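Local coordinates for protein geranyltranstransferase (Stenotrophomonas maltophilia, PDB 7LBJ) that probably catalyses the magnesium-dependent head-to-tail condensation of isoprenoid diphosphates into a longer prenyl diphosphate such as farnesyl diphosphate, at residues 20-23 / 24-28; 35-38 / 39-42; 136-139 / 140-144; 202-205 / 206-210; 250-254 / 255-259. All blocks are in the same frame, centred on the assembly; numbering follows the deposited sequence.

Contact 1 (20-23 / 24-28); sequences DRIE and SQLDA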
loop_
_atom_site.group_PDB
_atom_site.type_symbol
_atom_site.label_atom_id
_atom_site.label_comp_id
_atom_site.label_asym_id
_atom_site.label_seq_id
_atom_site.Cartn_x
_atom_site.Cartn_y
_atom_site.Cartn_z
ATOM N N ASP A 20 -9.239 22.504 -7.957
ATOM C CA ASP A 20 -9.531 23.082 -6.646
ATOM C C ASP A 20 -10.168 22.053 -5.729
ATOM O O ASP A 20 -9.836 21.979 -4.541
ATOM C CB ASP A 20 -10.456 24.287 -6.787
ATOM C CG ASP A 20 -9.775 25.461 -7.442
ATOM O OD1 ASP A 20 -8.524 25.493 -7.425
ATOM O OD2 ASP A 20 -10.492 26.360 -7.946
ATOM N N ARG A 21 -11.094 21.262 -6.268
ATOM C CA ARG A 21 -11.800 20.272 -5.469
ATOM C C ARG A 21 -10.830 19.244 -4.900
ATOM O O ARG A 21 -10.885 18.920 -3.706
ATOM C CB ARG A 21 -12.876 19.596 -6.324
ATOM C CG ARG A 21 -13.645 18.548 -5.574
ATOM C CD ARG A 21 -14.833 18.010 -6.348
ATOM N NE ARG A 21 -15.651 17.209 -5.443
ATOM C CZ ARG A 21 -16.685 17.674 -4.764
ATOM N NH1 ARG A 21 -17.109 18.923 -4.921
ATOM N NH2 ARG A 21 -17.301 16.875 -3.891
ATOM N N ILE A 22 -9.932 18.713 -5.741
ATOM C CA ILE A 22 -9.030 17.670 -5.248
ATOM C C ILE A 22 -8.026 18.241 -4.240
ATOM O O ILE A 22 -7.653 17.559 -3.268
ATOM C CB ILE A 22 -8.352 16.930 -6.428
ATOM C CG1 ILE A 22 -7.897 15.515 -5.994
ATOM C CG2 ILE A 22 -7.162 17.701 -7.007
ATOM C CD1 ILE A 22 -9.052 14.573 -5.688
ATOM N N GLU A 23 -7.610 19.499 -4.411
ATOM C CA GLU A 23 -6.761 20.133 -3.409
ATOM C C GLU A 23 -7.456 20.177 -2.049
ATOM O O GLU A 23 -6.857 19.836 -1.014
ATOM C CB GLU A 23 -6.387 21.541 -3.862
ATOM C CG GLU A 23 -5.252 22.153 -3.068
ATOM C CD GLU A 23 -3.911 21.508 -3.378
ATOM O OE1 GLU A 23 -3.733 21.002 -4.511
ATOM O OE2 GLU A 23 -3.038 21.508 -2.482
ATOM N N SER A 24 -8.722 20.594 -2.033
ATOM C CA SER A 24 -9.453 20.704 -0.773
ATOM C C SER A 24 -9.725 19.332 -0.168
ATOM O O SER A 24 -9.682 19.166 1.060
ATOM C CB SER A 24 -10.767 21.452 -0.999
ATOM O OG SER A 24 -11.534 21.493 0.189
ATOM N N GLN A 25 -10.032 18.345 -1.016
ATOM C CA GLN A 25 -10.332 17.005 -0.531
ATOM C C GLN A 25 -9.094 16.360 0.074
ATOM O O GLN A 25 -9.159 15.748 1.146
ATOM C CB GLN A 25 -10.879 16.146 -1.674
ATOM C CG GLN A 25 -12.282 16.531 -2.106
ATOM C CD GLN A 25 -13.334 15.975 -1.173
ATOM O OE1 GLN A 25 -13.179 14.880 -0.648
ATOM N NE2 GLN A 25 -14.415 16.722 -0.971
ATOM N N LEU A 26 -7.960 16.474 -0.612
ATOM C CA LEU A 26 -6.722 15.908 -0.088
ATOM C C LEU A 26 -6.307 16.587 1.212
ATOM O O LEU A 26 -5.807 15.929 2.132
ATOM C CB LEU A 26 -5.617 16.035 -1.137
ATOM C CG LEU A 26 -5.729 15.108 -2.344
ATOM C CD1 LEU A 26 -4.843 15.638 -3.498
ATOM C CD2 LEU A 26 -5.358 13.645 -2.010
ATOM N N ASP A 27 -6.479 17.907 1.301
ATOM C CA ASP A 27 -6.127 18.596 2.538
ATOM C C ASP A 27 -6.959 18.075 3.704
ATOM O O ASP A 27 -6.436 17.862 4.808
ATOM C CB ASP A 27 -6.307 20.108 2.367
ATOM C CG ASP A 27 -6.094 20.881 3.661
ATOM O OD1 ASP A 27 -4.955 20.889 4.188
ATOM O OD2 ASP A 27 -7.072 21.489 4.152
ATOM N N ALA A 28 -8.250 17.830 3.473
ATOM C CA ALA A 28 -9.097 17.331 4.555
ATOM C C ALA A 28 -8.833 15.856 4.846
ATOM O O ALA A 28 -9.067 15.402 5.969
ATOM C CB ALA A 28 -10.573 17.541 4.210
#
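Arg-21 and Gln-25, one helical turn apart, send their side chains the same way from helix 11-29 and run side by side. Their flat ends are almost parallel, the guanidinium and amide planes only 13° apart, but the approach is loose: NH2 of Arg-21 stands 4.1 Å from NE2 of Gln-25, obliquely to the guanidinium. The arginine gets there as a straight rod, with CG turned away from the backbone N (chi1 179°) and the chain extended as far as NE. Gln-25 instead folds at chi2 and lays its CG against the carbonyl of the preceding turn, 3.2 Å from Arg-21 O. That same oxygen takes the hydrogen bond from Gln-25 N, 2.9 Å long and in the carbonyl plane.

Ile-22 and Leu-26 make the second i to i+4 pair, on the buried side, and their side chains cross obliquely. CG1 of Ile-22 touches CD1 of Leu-26 at 3.9 Å, while CD1 of Leu-26 also rests 3.4 Å from Ile-22 O. Glu-23 and Asp-27 are the acidic pair; they are linked through the backbone, Asp-27 N to Glu-23 O, with their carboxylates well apart.

Three of the charges have partners elsewhere in the chain: Arg-21 with Asp-75, Asp-27 with Arg-45, and Glu-23 with Arg-54 and the backbone N of Gly-50. Ile-22 lies on Ala-78 and Met-79 of helix 75-92 and on Pro-57 and Tyr-61 of helix 55-65, and Leu-26 meets Leu-49 in a loop, so this amphipathic turn packs its apolar side against those two helices of the all-alpha fold.

Contact 2 (35-38 / 39-42); sequences EAPQ and RLHQ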
loop_
_atom_site.group_PDB
_atom_site.type_symbol
_atom_site.label_atom_id
_atom_site.label_comp_id
_atom_site.label_asym_id
_atom_site.label_seq_id
_atom_site.Cartn_x
_atom_site.Cartn_y
_atom_site.Cartn_z
ATOM N N GLU A 35 -0.725 16.978 14.658
ATOM C CA GLU A 35 -0.853 15.693 15.337
ATOM C C GLU A 35 0.458 14.917 15.225
ATOM O O GLU A 35 1.034 14.811 14.137
ATOM C CB GLU A 35 -1.999 14.869 14.737
ATOM C CG GLU A 35 -3.256 15.665 14.314
ATOM C CD GLU A 35 -4.336 14.783 13.647
ATOM O OE1 GLU A 35 -4.537 13.649 14.137
ATOM O OE2 GLU A 35 -4.973 15.207 12.635
ATOM N N ALA A 36 0.940 14.386 16.349
ATOM C CA ALA A 36 2.097 13.495 16.302
ATOM C C ALA A 36 1.705 12.187 15.617
ATOM O O ALA A 36 0.564 11.733 15.760
ATOM C CB ALA A 36 2.637 13.215 17.712
ATOM N N PRO A 37 2.617 11.570 14.822
ATOM C CA PRO A 37 3.973 12.057 14.542
ATOM C C PRO A 37 3.958 13.210 13.532
ATOM O O PRO A 37 3.536 13.036 12.385
ATOM C CB PRO A 37 4.675 10.822 13.977
ATOM C CG PRO A 37 3.573 10.065 13.306
ATOM C CD PRO A 37 2.367 10.264 14.195
ATOM N N GLN A 38 4.403 14.388 13.976
ATOM C CA GLN A 38 4.247 15.578 13.148
ATOM C C GLN A 38 5.091 15.500 11.886
ATOM O O GLN A 38 4.634 15.886 10.805
ATOM C CB GLN A 38 4.609 16.813 13.957
ATOM C CG GLN A 38 3.891 16.836 15.270
ATOM C CD GLN A 38 4.121 18.124 16.014
ATOM O OE1 GLN A 38 5.143 18.786 15.828
ATOM N NE2 GLN A 38 3.164 18.499 16.854
ATOM N N ARG A 39 6.320 15.006 11.996
ATOM C CA ARG A 39 7.208 15.003 10.842
ATOM C C ARG A 39 6.656 14.121 9.726
ATOM O O ARG A 39 6.687 14.499 8.544
ATOM C CB ARG A 39 8.590 14.547 11.290
ATOM C CG ARG A 39 9.705 14.850 10.366
ATOM C CD ARG A 39 11.009 14.612 11.096
ATOM N NE ARG A 39 12.147 14.694 10.194
ATOM C CZ ARG A 39 12.663 15.827 9.744
ATOM N NH1 ARG A 39 12.172 17.006 10.101
ATOM N NH2 ARG A 39 13.692 15.779 8.905
ATOM N N LEU A 40 6.133 12.944 10.085
ATOM C CA LEU A 40 5.507 12.078 9.091
ATOM C C LEU A 40 4.326 12.770 8.416
ATOM O O LEU A 40 4.173 12.716 7.189
ATOM C CB LEU A 40 5.053 10.775 9.745
ATOM C CG LEU A 40 4.292 9.857 8.794
ATOM C CD1 LEU A 40 5.238 9.315 7.729
ATOM C CD2 LEU A 40 3.616 8.722 9.566
ATOM N N HIS A 41 3.450 13.383 9.210
ATOM C CA HIS A 41 2.276 14.025 8.628
ATOM C C HIS A 41 2.668 15.201 7.756
ATOM O O HIS A 41 2.082 15.398 6.690
ATOM C CB HIS A 41 1.330 14.481 9.729
ATOM C CG HIS A 41 0.778 13.346 10.522
ATOM N ND1 HIS A 41 0.406 13.464 11.845
ATOM C CD2 HIS A 41 0.552 12.058 10.177
ATOM C CE1 HIS A 41 -0.047 12.301 12.275
ATOM N NE2 HIS A 41 0.040 11.428 11.285
ATOM N N GLN A 42 3.643 16.001 8.204
ATOM C CA GLN A 42 4.110 17.127 7.402
ATOM C C GLN A 42 4.672 16.642 6.078
ATOM O O GLN A 42 4.420 17.241 5.023
ATOM C CB GLN A 42 5.178 17.911 8.171
ATOM C CG GLN A 42 4.657 18.719 9.321
ATOM C CD GLN A 42 5.777 19.208 10.235
ATOM O OE1 GLN A 42 6.942 19.275 9.828
ATOM N NE2 GLN A 42 5.432 19.521 11.487
#
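Gln-38, His-41 and Pro-37 bury the most surface here, where the histidine folds its imidazole back over the loop that leads into helix 38-46. CG of His-41 lies beside the backbone N (chi1 -64°), a rotation that swings the ring toward the preceding residues. There ND1 gives a 2.7 Å hydrogen bond to Glu-35 O. The bond is bent, 138° at the hydrogen, and the donor sits above the carbonyl plane, off the lone pairs. It helps to set the rotation of the ring and implies that ND1 carries a proton.

Pro-37, the N-cap residue, closes on the histidine in two ways. Its O lies 3.2 Å above one ring face, shifted toward the rim, and receives His-41 N as the first helical bond. Its CD meets CE1 of the imidazole at 3.7 Å, the two side chains crossing at about a right angle. The peptide bond between Ala-36 and Pro-37 is cis, which probably helps the loop double back so that both carbonyls face one side chain.

Gln-38 contributes mostly through its backbone: Gln-42 N bonds to Gln-38 O at 2.8 Å, and CG of Gln-42 presses on the same oxygen at 3.2 Å. The Gln-38 amide itself turns back to Ala-34 O. CG of Pro-37 packs alongside CB of Leu-40 at 3.9 Å.

This start of the helix sits at the dimer interface, with Pro-37, Leu-40 and His-41 against Gly-161, Ala-164 and Ala-156 of the second subunit; within its own chain Leu-40 leans on Leu-120 and Ala-121 of helix 115-134, and Arg-39 bridges to Asp-114 just before that helix.

Contact 3 (136-139 / 140-144); sequences APLP and ATLRV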
loop_
_atom_site.group_PDB
_atom_site.type_symbol
_atom_site.label_atom_id
_atom_site.label_comp_id
_atom_site.label_asym_id
_atom_site.label_seq_id
_atom_site.Cartn_x
_atom_site.Cartn_y
_atom_site.Cartn_z
ATOM N N ALA A 136 -15.069 4.718 1.294
ATOM C CA ALA A 136 -15.883 5.600 0.446
ATOM C C ALA A 136 -17.389 5.420 0.702
ATOM O O ALA A 136 -17.857 4.330 1.041
ATOM C CB ALA A 136 -15.575 5.355 -1.030
ATOM N N PRO A 137 -18.184 6.484 0.539
ATOM C CA PRO A 137 -19.649 6.368 0.714
ATOM C C PRO A 137 -20.333 5.808 -0.535
ATOM O O PRO A 137 -21.184 6.444 -1.158
ATOM C CB PRO A 137 -20.057 7.817 1.023
ATOM C CG PRO A 137 -19.075 8.649 0.248
ATOM C CD PRO A 137 -17.756 7.863 0.241
ATOM N N LEU A 138 -19.946 4.601 -0.915
ATOM C CA LEU A 138 -20.377 3.903 -2.117
ATOM C C LEU A 138 -20.784 2.492 -1.727
ATOM O O LEU A 138 -20.329 1.985 -0.697
ATOM C CB LEU A 138 -19.231 3.834 -3.136
ATOM C CG LEU A 138 -18.605 5.169 -3.591
ATOM C CD1 LEU A 138 -17.361 4.915 -4.448
ATOM C CD2 LEU A 138 -19.632 5.954 -4.357
ATOM N N PRO A 139 -21.600 1.813 -2.551
ATOM C CA PRO A 139 -21.892 0.387 -2.317
ATOM C C PRO A 139 -20.622 -0.445 -2.203
ATOM O O PRO A 139 -19.625 -0.186 -2.873
ATOM C CB PRO A 139 -22.699 -0.016 -3.560
ATOM C CG PRO A 139 -23.341 1.263 -4.016
ATOM C CD PRO A 139 -22.322 2.331 -3.728
ATOM N N ALA A 140 -20.671 -1.472 -1.351
ATOM C CA ALA A 140 -19.474 -2.273 -1.123
ATOM C C ALA A 140 -18.959 -2.895 -2.420
ATOM O O ALA A 140 -17.742 -2.973 -2.630
ATOM C CB ALA A 140 -19.758 -3.360 -0.079
ATOM N N THR A 141 -19.863 -3.340 -3.309
ATOM C CA THR A 141 -19.411 -3.954 -4.564
ATOM C C THR A 141 -18.618 -2.965 -5.407
ATOM O O THR A 141 -17.637 -3.338 -6.064
ATOM C CB THR A 141 -20.593 -4.487 -5.381
ATOM O OG1 THR A 141 -21.547 -3.434 -5.606
ATOM C CG2 THR A 141 -21.266 -5.664 -4.686
ATOM N N LEU A 142 -19.027 -1.695 -5.399
ATOM C CA LEU A 142 -18.281 -0.682 -6.136
ATOM C C LEU A 142 -16.939 -0.394 -5.475
ATOM O O LEU A 142 -15.923 -0.262 -6.164
ATOM C CB LEU A 142 -19.123 0.595 -6.275
ATOM C CG LEU A 142 -18.431 1.790 -6.957
ATOM C CD1 LEU A 142 -17.924 1.369 -8.340
ATOM C CD2 LEU A 142 -19.365 3.019 -7.068
ATOM N N ARG A 143 -16.899 -0.285 -4.143
ATOM C CA ARG A 143 -15.608 -0.050 -3.500
ATOM C C ARG A 143 -14.651 -1.192 -3.784
ATOM O O ARG A 143 -13.467 -0.963 -4.046
ATOM C CB ARG A 143 -15.769 0.118 -1.986
ATOM C CG ARG A 143 -16.418 1.439 -1.557
ATOM C CD ARG A 143 -16.566 1.449 -0.029
ATOM N NE ARG A 143 -17.905 1.044 0.393
ATOM C CZ ARG A 143 -18.283 0.912 1.661
ATOM N NH1 ARG A 143 -17.415 1.006 2.658
ATOM N NH2 ARG A 143 -19.567 0.695 1.935
ATOM N N VAL A 144 -15.150 -2.434 -3.735
ATOM C CA VAL A 144 -14.295 -3.589 -4.016
ATOM C C VAL A 144 -13.771 -3.538 -5.445
ATOM O O VAL A 144 -12.588 -3.802 -5.694
ATOM C CB VAL A 144 -15.055 -4.902 -3.738
ATOM C CG1 VAL A 144 -14.431 -6.068 -4.489
ATOM C CG2 VAL A 144 -15.083 -5.172 -2.244
#
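The backbone from Ala-136 to Pro-139 wraps round the start of helix 140-154, and Arg-143 reaches back to hold it. Pro-137 is the centre of an inverse gamma turn, closed by a weak bond of 2.9 Å from Leu-138 N to Ala-136 O. Leu-138 and Pro-139 are then extended, until Pro-139 takes the N-cap position and the chain turns helical. Its carbonyl opens the helix, receiving Arg-143 N at 3.0 Å almost straight on.

Among the side chains, Arg-143 does most of the work. Its chain bends at chi3 (-97°), which brings the guanidinium back across the loop rather than outward along the helix. NE and NH2 both point at Leu-138 O, near the guanidinium plane, in a fork of two weak bonds; NE is the nearer, at 2.8 Å. Ala-136 O comes over one face instead, 3.3 Å above the plane and offset to the rim. NH1 bonds to Ala-134 O, so two carbonyls of the loop and one from the end of helix 115-134 gather round one cationic group, which probably stabilises its positive charge.

Leu-138 and Leu-142 form the apolar side of the turn. CB of Leu-138 is directed toward the helix, and Leu-142, with CG away from its backbone N, turns to meet it.

Next to this connection, Ala-140, Thr-141, Arg-143 and Val-144 pack on the same four positions of the second subunit, Ala-140 against its Thr-141 and Arg-143 against its Val-144. Between the two segments the closest apolar side-chain touch is Leu-138 CD1 on Leu-142 CD2, at 3.8 Å.

Contact 4 (202-205 / 206-210); sequences GQAH and EPQLA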
loop_
_atom_site.group_PDB
_atom_site.type_symbol
_atom_site.label_atom_id
_atom_site.label_comp_id
_atom_site.label_asym_id
_atom_site.label_seq_id
_atom_site.Cartn_x
_atom_site.Cartn_y
_atom_site.Cartn_z
ATOM N N GLY A 202 -19.392 5.730 -12.438
ATOM C CA GLY A 202 -20.457 6.079 -13.355
ATOM C C GLY A 202 -21.349 4.924 -13.758
ATOM O O GLY A 202 -22.277 5.114 -14.550
ATOM N N GLN A 203 -21.078 3.724 -13.235
ATOM C CA GLN A 203 -21.862 2.519 -13.498
ATOM C C GLN A 203 -21.779 2.092 -14.959
ATOM O O GLN A 203 -22.737 1.550 -15.516
ATOM C CB GLN A 203 -23.320 2.694 -13.053
ATOM C CG GLN A 203 -23.395 3.197 -11.620
ATOM C CD GLN A 203 -24.801 3.340 -11.078
ATOM O OE1 GLN A 203 -25.702 2.583 -11.423
ATOM N NE2 GLN A 203 -24.982 4.303 -10.194
ATOM N N ALA A 204 -20.625 2.312 -15.581
ATOM C CA ALA A 204 -20.411 1.862 -16.952
ATOM C C ALA A 204 -20.450 0.343 -17.039
ATOM O O ALA A 204 -20.053 -0.359 -16.107
ATOM C CB ALA A 204 -19.052 2.345 -17.456
ATOM N N HIS A 205 -20.899 -0.166 -18.182
ATOM C CA HIS A 205 -20.842 -1.600 -18.431
ATOM C C HIS A 205 -19.559 -1.979 -19.171
ATOM O O HIS A 205 -18.821 -1.125 -19.675
ATOM C CB HIS A 205 -22.044 -2.061 -19.231
ATOM C CG HIS A 205 -23.346 -1.810 -18.551
ATOM N ND1 HIS A 205 -23.640 -2.311 -17.301
ATOM C CD2 HIS A 205 -24.433 -1.104 -18.944
ATOM C CE1 HIS A 205 -24.857 -1.933 -16.956
ATOM N NE2 HIS A 205 -25.359 -1.200 -17.936
ATOM N N GLU A 206 -19.308 -3.290 -19.242
ATOM C CA GLU A 206 -18.016 -3.777 -19.724
ATOM C C GLU A 206 -17.642 -3.298 -21.121
ATOM O O GLU A 206 -16.454 -2.980 -21.328
ATOM C CB GLU A 206 -17.982 -5.311 -19.665
ATOM C CG GLU A 206 -18.900 -5.891 -18.623
ATOM C CD GLU A 206 -18.748 -7.388 -18.504
ATOM O OE1 GLU A 206 -17.595 -7.846 -18.630
ATOM O OE2 GLU A 206 -19.771 -8.095 -18.287
ATOM N N PRO A 207 -18.547 -3.247 -22.115
ATOM C CA PRO A 207 -18.114 -2.773 -23.438
ATOM C C PRO A 207 -17.643 -1.339 -23.413
ATOM O O PRO A 207 -16.647 -1.002 -24.055
ATOM C CB PRO A 207 -19.368 -2.954 -24.304
ATOM C CG PRO A 207 -20.099 -4.055 -23.645
ATOM C CD PRO A 207 -19.911 -3.810 -22.178
ATOM N N GLN A 208 -18.328 -0.483 -22.662
ATOM C CA GLN A 208 -17.868 0.885 -22.532
ATOM C C GLN A 208 -16.593 0.982 -21.703
ATOM O O GLN A 208 -15.749 1.848 -21.955
ATOM C CB GLN A 208 -18.964 1.722 -21.905
ATOM C CG GLN A 208 -18.827 3.134 -22.259
ATOM C CD GLN A 208 -20.067 3.901 -21.938
ATOM O OE1 GLN A 208 -21.013 3.364 -21.340
ATOM N NE2 GLN A 208 -20.085 5.175 -22.332
ATOM N N LEU A 209 -16.435 0.122 -20.698
ATOM C CA LEU A 209 -15.166 0.101 -19.975
ATOM C C LEU A 209 -14.024 -0.256 -20.911
ATOM O O LEU A 209 -12.943 0.338 -20.832
ATOM C CB LEU A 209 -15.232 -0.887 -18.797
ATOM C CG LEU A 209 -16.164 -0.406 -17.686
ATOM C CD1 LEU A 209 -16.467 -1.518 -16.727
ATOM C CD2 LEU A 209 -15.481 0.742 -16.949
ATOM N N ALA A 210 -14.243 -1.231 -21.806
ATOM C CA ALA A 210 -13.175 -1.644 -22.711
ATOM C C ALA A 210 -12.844 -0.546 -23.709
ATOM O O ALA A 210 -11.677 -0.322 -24.052
ATOM C CB ALA A 210 -13.584 -2.925 -23.440
HETATM O O HOH W 1 -21.880 1.352 -20.285
#
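A tight helix-to-helix connection brings Ala-204 and His-205 onto the first turn of helix 206-233, touching Gln-208 and Leu-209. The chain leaves helix 176-201 through a Schellman motif, with Gln-203 at positive phi, and only two residues later His-205 is the N-cap of the next helix. Its carbonyl accepts Leu-209 N at 2.9 Å, in the carbonyl plane, starting the helix.

Leu-209 also covers that carbonyl with its side chain. With CG beside its own backbone N (chi1 -69°), the branch is turned back over the loop: CG sits 3.4 Å from His-205 O, and CD2 reaches CB of Ala-204 at 3.9 Å. The alanine methyl is directed toward the helix and fills in against this leucine.

Pro-207 lies in the first turn, where its missing N-H costs no helical bond, and its CD rests 3.5 Å from His-205 C. The imidazole of His-205 leads away from the helix and has Gln-203 O over the centre of one face, 4.3 Å above the plane.

Gln-208 runs out extended. A water accepts from His-205 N at 2.8 Å and lies between it and Gln-208 OE1; its 2.4 Å distance to OE1 is too short to trust, so that half of the bridge is doubtful. NE2 of Gln-208 is held by Tyr-281.

On the side of helix 176-201, Leu-209 packs on Arg-196, Ala-199 and Leu-200; Ala-204 touches Ala-199 there and Phe-67 in a loop. A Schellman end, one linking residue and an N-cap position make a short helix-loop-helix connection of the all-alpha fold.

Contact 5 (250-254 / 255-259); sequences DKSTF and PALLG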
loop_
_atom_site.group_PDB
_atom_site.type_symbol
_atom_site.label_atom_id
_atom_site.label_comp_id
_atom_site.label_asym_id
_atom_site.label_seq_id
_atom_site.Cartn_x
_atom_site.Cartn_y
_atom_site.Cartn_z
ATOM N N ASP A 250 18.274 5.222 -17.842
ATOM C CA ASP A 250 17.226 5.471 -18.829
ATOM C C ASP A 250 17.782 6.137 -20.094
ATOM O O ASP A 250 17.277 7.169 -20.542
ATOM C CB ASP A 250 16.116 6.333 -18.218
ATOM N N LYS A 251 18.823 5.528 -20.669
ATOM C CA LYS A 251 19.429 6.047 -21.890
ATOM C C LYS A 251 18.504 5.935 -23.105
ATOM O O LYS A 251 18.649 6.715 -24.052
ATOM C CB LYS A 251 20.745 5.310 -22.156
ATOM C CG LYS A 251 21.502 5.784 -23.381
ATOM C CD LYS A 251 22.676 4.878 -23.693
ATOM C CE LYS A 251 23.472 5.422 -24.867
ATOM N NZ LYS A 251 23.870 6.840 -24.646
ATOM N N SER A 252 17.559 4.994 -23.098
ATOM C CA SER A 252 16.702 4.735 -24.251
ATOM C C SER A 252 15.411 5.546 -24.169
ATOM O O SER A 252 14.742 5.567 -23.132
ATOM C CB SER A 252 16.376 3.243 -24.355
ATOM O OG SER A 252 17.451 2.526 -24.946
ATOM N N THR A 253 15.078 6.220 -25.267
ATOM C CA THR A 253 13.913 7.088 -25.372
ATOM C C THR A 253 13.296 6.891 -26.747
ATOM O O THR A 253 13.937 6.370 -27.668
ATOM C CB THR A 253 14.265 8.570 -25.225
ATOM O OG1 THR A 253 15.029 8.983 -26.369
ATOM C CG2 THR A 253 15.082 8.813 -23.968
ATOM N N PHE A 254 12.066 7.357 -26.895
ATOM C CA PHE A 254 11.440 7.184 -28.197
ATOM C C PHE A 254 12.137 8.012 -29.274
ATOM O O PHE A 254 12.335 7.493 -30.379
ATOM C CB PHE A 254 9.937 7.478 -28.106
ATOM C CG PHE A 254 9.183 6.438 -27.318
ATOM C CD1 PHE A 254 8.927 5.191 -27.867
ATOM C CD2 PHE A 254 8.799 6.684 -26.014
ATOM C CE1 PHE A 254 8.266 4.212 -27.150
ATOM C CE2 PHE A 254 8.135 5.705 -25.279
ATOM C CZ PHE A 254 7.861 4.473 -25.848
ATOM N N PRO A 255 12.555 9.264 -29.031
ATOM C CA PRO A 255 13.307 9.956 -30.098
ATOM C C PRO A 255 14.643 9.308 -30.400
ATOM O O PRO A 255 15.090 9.354 -31.553
ATOM C CB PRO A 255 13.491 11.380 -29.556
ATOM C CG PRO A 255 12.379 11.539 -28.547
ATOM C CD PRO A 255 12.216 10.182 -27.928
ATOM N N ALA A 256 15.311 8.707 -29.411
ATOM C CA ALA A 256 16.601 8.093 -29.713
ATOM C C ALA A 256 16.420 6.847 -30.564
ATOM O O ALA A 256 17.208 6.593 -31.481
ATOM C CB ALA A 256 17.357 7.759 -28.428
ATOM N N LEU A 257 15.371 6.074 -30.292
ATOM C CA LEU A 257 15.159 4.812 -30.994
ATOM C C LEU A 257 14.420 4.995 -32.311
ATOM O O LEU A 257 14.611 4.204 -33.238
ATOM C CB LEU A 257 14.383 3.849 -30.100
ATOM C CG LEU A 257 15.164 3.223 -28.953
ATOM C CD1 LEU A 257 14.208 2.671 -27.902
ATOM C CD2 LEU A 257 16.034 2.126 -29.495
ATOM N N LEU A 258 13.569 6.011 -32.418
ATOM C CA LEU A 258 12.817 6.223 -33.648
ATOM C C LEU A 258 13.343 7.377 -34.482
ATOM O O LEU A 258 12.906 7.532 -35.624
ATOM C CB LEU A 258 11.344 6.482 -33.333
ATOM C CG LEU A 258 10.613 5.298 -32.704
ATOM C CD1 LEU A 258 9.281 5.780 -32.142
ATOM C CD2 LEU A 258 10.419 4.212 -33.732
ATOM N N GLY A 259 14.258 8.185 -33.947
ATOM C CA GLY A 259 14.523 9.478 -34.550
ATOM C C GLY A 259 13.482 10.475 -34.083
ATOM O O GLY A 259 12.381 10.088 -33.671
#
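Thr-253 meets the first turn of helix 254-258 through CB and, above all, OG1. From its CB, the first neighbour is CD of Pro-255, 3.8 Å away. One branch, CG2, is turned beside the backbone N. The other, OG1, stands between the backbone N and the carbonyl carbon (chi1 68°), which aims it at the end of the helix. At the tip, OG1 accepts a hydrogen bond from Ala-256 N, 3.1 Å long and 153° at the hydrogen. The same oxygen lies 3.3 Å from CB of Ala-256 and 3.4 Å from CD of Pro-255, so the hydroxyl is wedged between the proline ring and the alanine methyl.

This is a threonine N-cap: the side chain answers an amide of the first turn, which lacks the usual i-4 helical acceptor. Pro-255, with no N-H of its own, asks for no such partner. The main chain of Thr-253 takes part too, its O receiving Leu-257 N at 3.0 Å. Its N, by contrast, is buried here without a partner in the model.

Phe-254 O takes the next helical bond, from Leu-258 N at 2.8 Å and nearly head-on. CB of Phe-254 points away from the turn, yet the ring meets CD1 of Leu-258 loosely at its edge, 4.3 Å from CD1 of the ring.

Around the cap, the N of Phe-254 bonds to Asp-228 OD2 of helix 206-233, and OG of Ser-252 to Gln-174 O. The ring of Phe-254 goes in among Leu-221 and Val-225 of helix 206-233 and Leu-176 and Thr-180 of helix 176-201.

Overall arrangement
Contact 1 lies within one helix, whereas contacts 2 to 5 each sit where a helix begins. Contacts 1, 2 and 5 are partly buried, and contacts 3 and 4 lie at the surface, about 16 Å apart between centres on the same side of the chain's centre. The chemistry at these helix starts differs: a histidine folded onto a cis-proline loop in contact 2, an arginine gathering carbonyls in contact 3, a leucine over a backbone carbonyl in contact 4, a true threonine cap in contact 5. Contacts 4 and 5 share helix 206-233, since residues 206-210 begin it and Phe-254 packs on it further along. Contacts 2 and 3 touch the second subunit; the other three do not.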